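Local coordinates for protein glutathione reductase (Bartonella henselae, PDB 3O0H) that probably catalyses the NADPH-dependent reduction of glutathione disulfide to glutathione, using a bound FAD and a redox-active disulfide, at residues 236-239 with 240-244; 446-449 with 450-453. All coordinates share one frame; numbering follows the deposited sequence.

Contact 1. Residues 236-239 with 240-244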
ATOM      1  N   GLN B 236     -15.019  13.270  -9.170  1.00 12.62           N
ATOM      2  CA  GLN B 236     -15.513  14.413  -8.420  1.00 14.33           C
ATOM      3  C   GLN B 236     -14.580  14.720  -7.274  1.00 13.52           C
ATOM      4  O   GLN B 236     -14.226  15.880  -7.077  1.00 12.97           O
ATOM      5  CB  GLN B 236     -16.934  14.190  -7.927  1.00 15.32           C
ATOM      6  CG  GLN B 236     -17.534  15.434  -7.222  1.00 18.28           C
ATOM      7  CD  GLN B 236     -17.872  16.498  -8.235  1.00 19.81           C
ATOM      8  OE1 GLN B 236     -18.744  16.283  -9.076  1.00 21.11           O
ATOM      9  NE2 GLN B 236     -17.134  17.639  -8.210  1.00 14.34           N
ATOM     10  N   LEU B 237     -14.169  13.695  -6.524  1.00 13.52           N
ATOM     11  CA  LEU B 237     -13.289  13.946  -5.366  1.00 14.42           C
ATOM     12  C   LEU B 237     -11.965  14.552  -5.794  1.00 13.68           C
ATOM     13  O   LEU B 237     -11.424  15.450  -5.092  1.00 13.81           O
ATOM     14  CB  LEU B 237     -13.046  12.678  -4.548  1.00 14.59           C
ATOM     15  CG  LEU B 237     -14.230  12.095  -3.783  1.00 17.60           C
ATOM     16  CD1 LEU B 237     -13.943  10.615  -3.333  1.00 19.10           C
ATOM     17  CD2 LEU B 237     -14.524  12.958  -2.598  1.00 19.99           C
ATOM     18  N   LEU B 238     -11.405  14.068  -6.912  1.00 13.04           N
ATOM     19  CA  LEU B 238     -10.142  14.637  -7.393  1.00 12.40           C
ATOM     20  C   LEU B 238     -10.336  16.103  -7.815  1.00 12.11           C
ATOM     21  O   LEU B 238      -9.576  16.996  -7.396  1.00 11.87           O
ATOM     22  CB  LEU B 238      -9.528  13.828  -8.545  1.00 12.06           C
ATOM     23  CG  LEU B 238      -8.239  14.406  -9.122  1.00 11.36           C
ATOM     24  CD1 LEU B 238      -7.155  14.559  -8.042  1.00 13.00           C
ATOM     25  CD2 LEU B 238      -7.705  13.501 -10.316  1.00 11.54           C
ATOM     26  N   ASN B 239     -11.377  16.344  -8.603  1.00 12.06           N
ATOM     27  CA  ASN B 239     -11.662  17.708  -9.069  1.00 12.12           C
ATOM     28  C   ASN B 239     -11.699  18.642  -7.878  1.00 12.89           C
ATOM     29  O   ASN B 239     -11.085  19.691  -7.887  1.00 13.16           O
ATOM     30  CB  ASN B 239     -13.015  17.777  -9.773  1.00 13.23           C
ATOM     31  CG  ASN B 239     -13.415  19.207 -10.098  1.00 12.79           C
ATOM     32  OD1 ASN B 239     -12.989  19.756 -11.116  1.00 15.04           O
ATOM     33  ND2 ASN B 239     -14.205  19.814  -9.222  1.00 12.76           N
ATOM     34  N   ASP B 240     -12.445  18.245  -6.846  1.00 13.31           N
ATOM     35  CA  ASP B 240     -12.692  19.117  -5.735  1.00 14.10           C
ATOM     36  C   ASP B 240     -11.401  19.360  -4.907  1.00 13.67           C
ATOM     37  O   ASP B 240     -11.169  20.461  -4.392  1.00 13.07           O
ATOM     38  CB  ASP B 240     -13.808  18.576  -4.873  1.00 14.30           C
ATOM     39  CG  ASP B 240     -15.150  18.519  -5.587  1.00 14.77           C
ATOM     40  OD1 ASP B 240     -15.353  19.063  -6.687  1.00 12.70           O
ATOM     41  OD2 ASP B 240     -16.046  17.925  -4.973  1.00 17.80           O
ATOM     42  N   ALA B 241     -10.558  18.345  -4.774  1.00 13.11           N
ATOM     43  CA  ALA B 241      -9.293  18.522  -4.051  1.00 12.70           C
ATOM     44  C   ALA B 241      -8.332  19.445  -4.824  1.00 13.48           C
ATOM     45  O   ALA B 241      -7.529  20.203  -4.219  1.00 14.94           O
ATOM     46  CB  ALA B 241      -8.638  17.154  -3.802  1.00 11.73           C
ATOM     47  N   MET B 242      -8.378  19.358  -6.152  1.00 12.85           N
ATOM     48  CA  MET B 242      -7.487  20.173  -6.982  1.00 13.15           C
ATOM     49  C   MET B 242      -7.887  21.639  -6.888  1.00 13.14           C
ATOM     50  O   MET B 242      -7.053  22.503  -6.748  1.00 13.82           O
ATOM     51  CB  MET B 242      -7.472  19.674  -8.448  1.00 11.57           C
ATOM     52  CG  MET B 242      -6.755  18.322  -8.617  1.00 11.07           C
ATOM     53  SD  MET B 242      -6.919  17.597 -10.260  1.00 12.71           S
ATOM     54  CE  MET B 242      -5.907  18.773 -11.191  1.00 13.62           C
ATOM     55  N   VAL B 243      -9.180  21.911  -6.993  1.00 14.38           N
ATOM     56  CA  VAL B 243      -9.679  23.271  -6.902  1.00 14.45           C
ATOM     57  C   VAL B 243      -9.448  23.838  -5.505  1.00 14.72           C
ATOM     58  O   VAL B 243      -9.032  24.996  -5.323  1.00 15.71           O
ATOM     59  CB  VAL B 243     -11.181  23.300  -7.268  1.00 15.18           C
ATOM     60  CG1 VAL B 243     -11.750  24.682  -6.944  1.00 18.20           C
ATOM     61  CG2 VAL B 243     -11.417  22.935  -8.786  1.00 13.17           C
ATOM     62  N   ALA B 244      -9.699  23.032  -4.488  1.00 15.11           N
ATOM     63  CA  ALA B 244      -9.553  23.501  -3.102  1.00 16.50           C
ATOM     64  C   ALA B 244      -8.109  23.932  -2.827  1.00 17.32           C
ATOM     65  O   ALA B 244      -7.874  24.879  -2.084  1.00 18.28           O
ATOM     66  CB  ALA B 244      -9.965  22.395  -2.104  1.00 16.81           C
TER
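Asp-240 takes two amide N-H groups on one carboxylate oxygen, along the outer side of helix 232-245, the helix of a beta-alpha-beta unit that runs from strand 216-220 to strand 248-250. Gln-236 NE2, one helical turn back, lies 2.7 Å from Asp-240 OD1 and meets it on the syn side, though 33° out of the carboxylate plane. Asn-239 ND2 reaches the same OD1 at 2.9 Å from the anti side, closer to that plane. Two donors from different directions thus fix the rotation of the carboxylate, while the amide plane of Asn-239 stands 73° from it. The long Gln-236 chain gets there by bending at chi2 (73°), which swings its amide forward along the helix. Tyr-251 OH bonds to Asn-239 OD1, so the second-shell tyrosine holds the asparagine amide in position from its other end.

On the buried side, Leu-238 and Met-242 pack against helix 201-212, with Val-204, Ala-207 and Asn-208 among their neighbours; Met-242 and Val-243 also touch Ile-249 of the following strand. Regular i to i+4 backbone bonds, such as Ala-241 N to Leu-237 O at 3.0 Å, carry both sets of side chains. Met-242 SD sits 3.6 Å from Leu-238 CG, the branch point of the leucine, with CD1 only slightly farther from the sulfur at 3.8 Å.

Contact 2. Residues 446-449 with 450-453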
ATOM      1  N   LYS B 446     -12.486 -13.375  -8.462  1.00 13.87           N
ATOM      2  CA  LYS B 446     -13.957 -13.307  -8.290  1.00 14.71           C
ATOM      3  C   LYS B 446     -14.371 -13.592  -6.857  1.00 14.47           C
ATOM      4  O   LYS B 446     -15.424 -14.162  -6.588  1.00 14.94           O
ATOM      5  CB  LYS B 446     -14.651 -14.229  -9.274  1.00 15.89           C
ATOM      6  CG  LYS B 446     -14.236 -13.941 -10.721  1.00 19.40           C
ATOM      7  CD  LYS B 446     -15.144 -12.995 -11.420  1.00 24.34           C
ATOM      8  CE  LYS B 446     -14.642 -12.694 -12.853  1.00 26.28           C
ATOM      9  NZ  LYS B 446     -14.514 -13.947 -13.582  1.00 29.02           N
ATOM     10  N   LEU B 447     -13.561 -13.135  -5.917  1.00 13.60           N
ATOM     11  CA  LEU B 447     -13.898 -13.350  -4.522  1.00 14.06           C
ATOM     12  C   LEU B 447     -15.156 -12.572  -4.175  1.00 14.31           C
ATOM     13  O   LEU B 447     -15.384 -11.451  -4.669  1.00 11.39           O
ATOM     14  CB  LEU B 447     -12.749 -12.922  -3.625  1.00 13.79           C
ATOM     15  CG  LEU B 447     -11.488 -13.792  -3.693  1.00 15.02           C
ATOM     16  CD1 LEU B 447     -10.477 -13.303  -2.622  1.00 15.35           C
ATOM     17  CD2 LEU B 447     -11.775 -15.297  -3.464  1.00 14.46           C
ATOM     18  N   THR B 448     -15.931 -13.147  -3.274  1.00 15.48           N
ATOM     19  CA  THR B 448     -17.195 -12.562  -2.887  1.00 17.40           C
ATOM     20  C   THR B 448     -16.953 -11.602  -1.726  1.00 17.33           C
ATOM     21  O   THR B 448     -15.914 -11.652  -1.036  1.00 17.68           O
ATOM     22  CB  THR B 448     -18.220 -13.620  -2.487  1.00 19.18           C
ATOM     23  OG1 THR B 448     -17.692 -14.424  -1.420  1.00 18.93           O
ATOM     24  CG2 THR B 448     -18.571 -14.537  -3.678  1.00 21.24           C
ATOM     25  N   LYS B 449     -17.913 -10.708  -1.544  1.00 17.16           N
ATOM     26  CA  LYS B 449     -17.846  -9.719  -0.506  1.00 17.56           C
ATOM     27  C   LYS B 449     -17.727 -10.383   0.879  1.00 19.25           C
ATOM     28  O   LYS B 449     -17.060  -9.848   1.780  1.00 18.80           O
ATOM     29  CB  LYS B 449     -19.095  -8.845  -0.584  1.00 17.76           C
ATOM     30  CG  LYS B 449     -19.171  -7.749   0.490  1.00 18.82           C
ATOM     31  CD  LYS B 449     -17.887  -6.882   0.569  1.00 18.08           C
ATOM     32  CE  LYS B 449     -18.159  -5.602   1.446  1.00 18.47           C
ATOM     33  NZ  LYS B 449     -18.742  -5.917   2.778  1.00 15.38           N
ATOM     34  N   ASP B 450     -18.339 -11.565   1.030  1.00 19.87           N
ATOM     35  CA  ASP B 450     -18.238 -12.351   2.248  1.00 21.22           C
ATOM     36  C   ASP B 450     -16.809 -12.718   2.635  1.00 20.27           C
ATOM     37  O   ASP B 450     -16.496 -12.802   3.808  1.00 20.01           O
ATOM     38  CB  ASP B 450     -19.106 -13.613   2.127  1.00 24.46           C
ATOM     39  CG  ASP B 450     -20.542 -13.259   1.936  1.00 29.68           C
ATOM     40  OD1 ASP B 450     -21.142 -12.857   2.948  1.00 32.91           O
ATOM     41  OD2 ASP B 450     -21.035 -13.293   0.768  1.00 35.30           O
ATOM     42  N   ILE B 451     -15.947 -12.933   1.664  1.00 18.78           N
ATOM     43  CA  ILE B 451     -14.562 -13.301   1.942  1.00 17.98           C
ATOM     44  C   ILE B 451     -13.789 -12.070   2.415  1.00 18.62           C
ATOM     45  O   ILE B 451     -12.932 -12.181   3.306  1.00 18.89           O
ATOM     46  CB  ILE B 451     -13.843 -13.860   0.705  1.00 17.77           C
ATOM     47  CG1 ILE B 451     -14.486 -15.181   0.216  1.00 18.85           C
ATOM     48  CG2 ILE B 451     -12.303 -14.014   0.977  1.00 16.92           C
ATOM     49  CD1 ILE B 451     -14.667 -16.261   1.230  1.00 17.31           C
ATOM     50  N   PHE B 452     -14.071 -10.908   1.822  1.00 18.08           N
ATOM     51  CA  PHE B 452     -13.518  -9.651   2.325  1.00 18.69           C
ATOM     52  C   PHE B 452     -13.864  -9.496   3.803  1.00 20.01           C
ATOM     53  O   PHE B 452     -12.995  -9.178   4.634  1.00 20.92           O
ATOM     54  CB  PHE B 452     -14.062  -8.433   1.545  1.00 19.39           C
ATOM     55  CG  PHE B 452     -13.393  -8.187   0.203  1.00 16.60           C
ATOM     56  CD1 PHE B 452     -13.569  -9.049  -0.869  1.00 17.09           C
ATOM     57  CD2 PHE B 452     -12.633  -7.047  -0.004  1.00 14.96           C
ATOM     58  CE1 PHE B 452     -12.977  -8.814  -2.120  1.00 16.63           C
ATOM     59  CE2 PHE B 452     -12.009  -6.808  -1.265  1.00 15.87           C
ATOM     60  CZ  PHE B 452     -12.186  -7.693  -2.318  1.00 13.46           C
ATOM     61  N   ASP B 453     -15.144  -9.694   4.143  1.00 20.71           N
ATOM     62  CA  ASP B 453     -15.601  -9.489   5.520  1.00 21.38           C
ATOM     63  C   ASP B 453     -14.994 -10.498   6.497  1.00 22.07           C
ATOM     64  O   ASP B 453     -14.889 -10.221   7.692  1.00 22.42           O
ATOM     65  CB  ASP B 453     -17.121  -9.612   5.610  1.00 22.94           C
ATOM     66  CG  ASP B 453     -17.853  -8.504   4.912  1.00 22.41           C
ATOM     67  OD1 ASP B 453     -17.221  -7.561   4.412  1.00 24.44           O
ATOM     68  OD2 ASP B 453     -19.092  -8.584   4.884  1.00 25.50           O
TER
HETATM   69  O   HOH W   1     -20.980  -7.461   3.428  1.00  7.65           O
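The ring of Phe-452 meets the preceding turn at its edge, where Thr-448 O lies in the ring plane, 3.5 Å from CD1. Leu-447 CB comes up to the same ring obliquely, 4.4 Å from CE1. Beyond the turn, Ser-442 and Leu-443 of helix 432-444 and Leu-413 of strand 409-416 also pack on Phe-452, as does Ile-441 of the second subunit.

A second flat group, the carboxylate of Asp-453, offers the syn lone pair of its OD1 to Lys-449 NZ at 2.8 Å, forming a salt bridge across one helical turn. A water closes the pair into a small ring, accepting from Lys-449 NZ and donating to Asp-453 OD2. The lysine folds back to its partner through bends at chi2 (51°) and chi4 (52°). Lys-449 NZ also bonds to Met-469 O, and Lys-449 makes a cation-pi contact with Tyr-391.

This is the start of the short helix 449-454 in the dimerisation domain, entered from a Schellman motif at Lys-446 that ends helix 432-444. Thr-448 occupies the N-cap position, but its side chain makes no capping bond; its carbonyl accepts from the first turn. Ile-451 N bonds to Thr-448 O at 3.0 Å from well above the carbonyl plane, and Phe-452 N adds a weak, longer bond to the same oxygen. Thr-448 OG1 rests 3.7 Å from Ile-451 CG1. On the dimer side, Leu-447 CD1 approaches Ile-451 CG2 to 4.1 Å, the two side chains crossing at about a right angle, and Leu-447 packs on Leu-447 of the second subunit.

From the N terminus, the chain begins the FAD-binding sheet, passes through a second parallel sheet, probably for NADPH, where contact 1 spans neighbouring turns of helix 232-245, and returns to complete the first with strand 321-323. It later enters the antiparallel sheet of the dimerisation domain, and contact 2 forms at the turn from helix 432-444 into helix 449-454. Each is local, bridging residues mostly three to five apart without closing a long loop; they lie in series, neither nested nor crossed. The centres of contacts 1 and 2 are about 31 Å apart, and the nearest atoms of contacts 1 and 2 about 17 Å apart. Contact 1 lies within the crossover helix of the probable NADPH-binding domain, whereas contact 2 meets the second subunit.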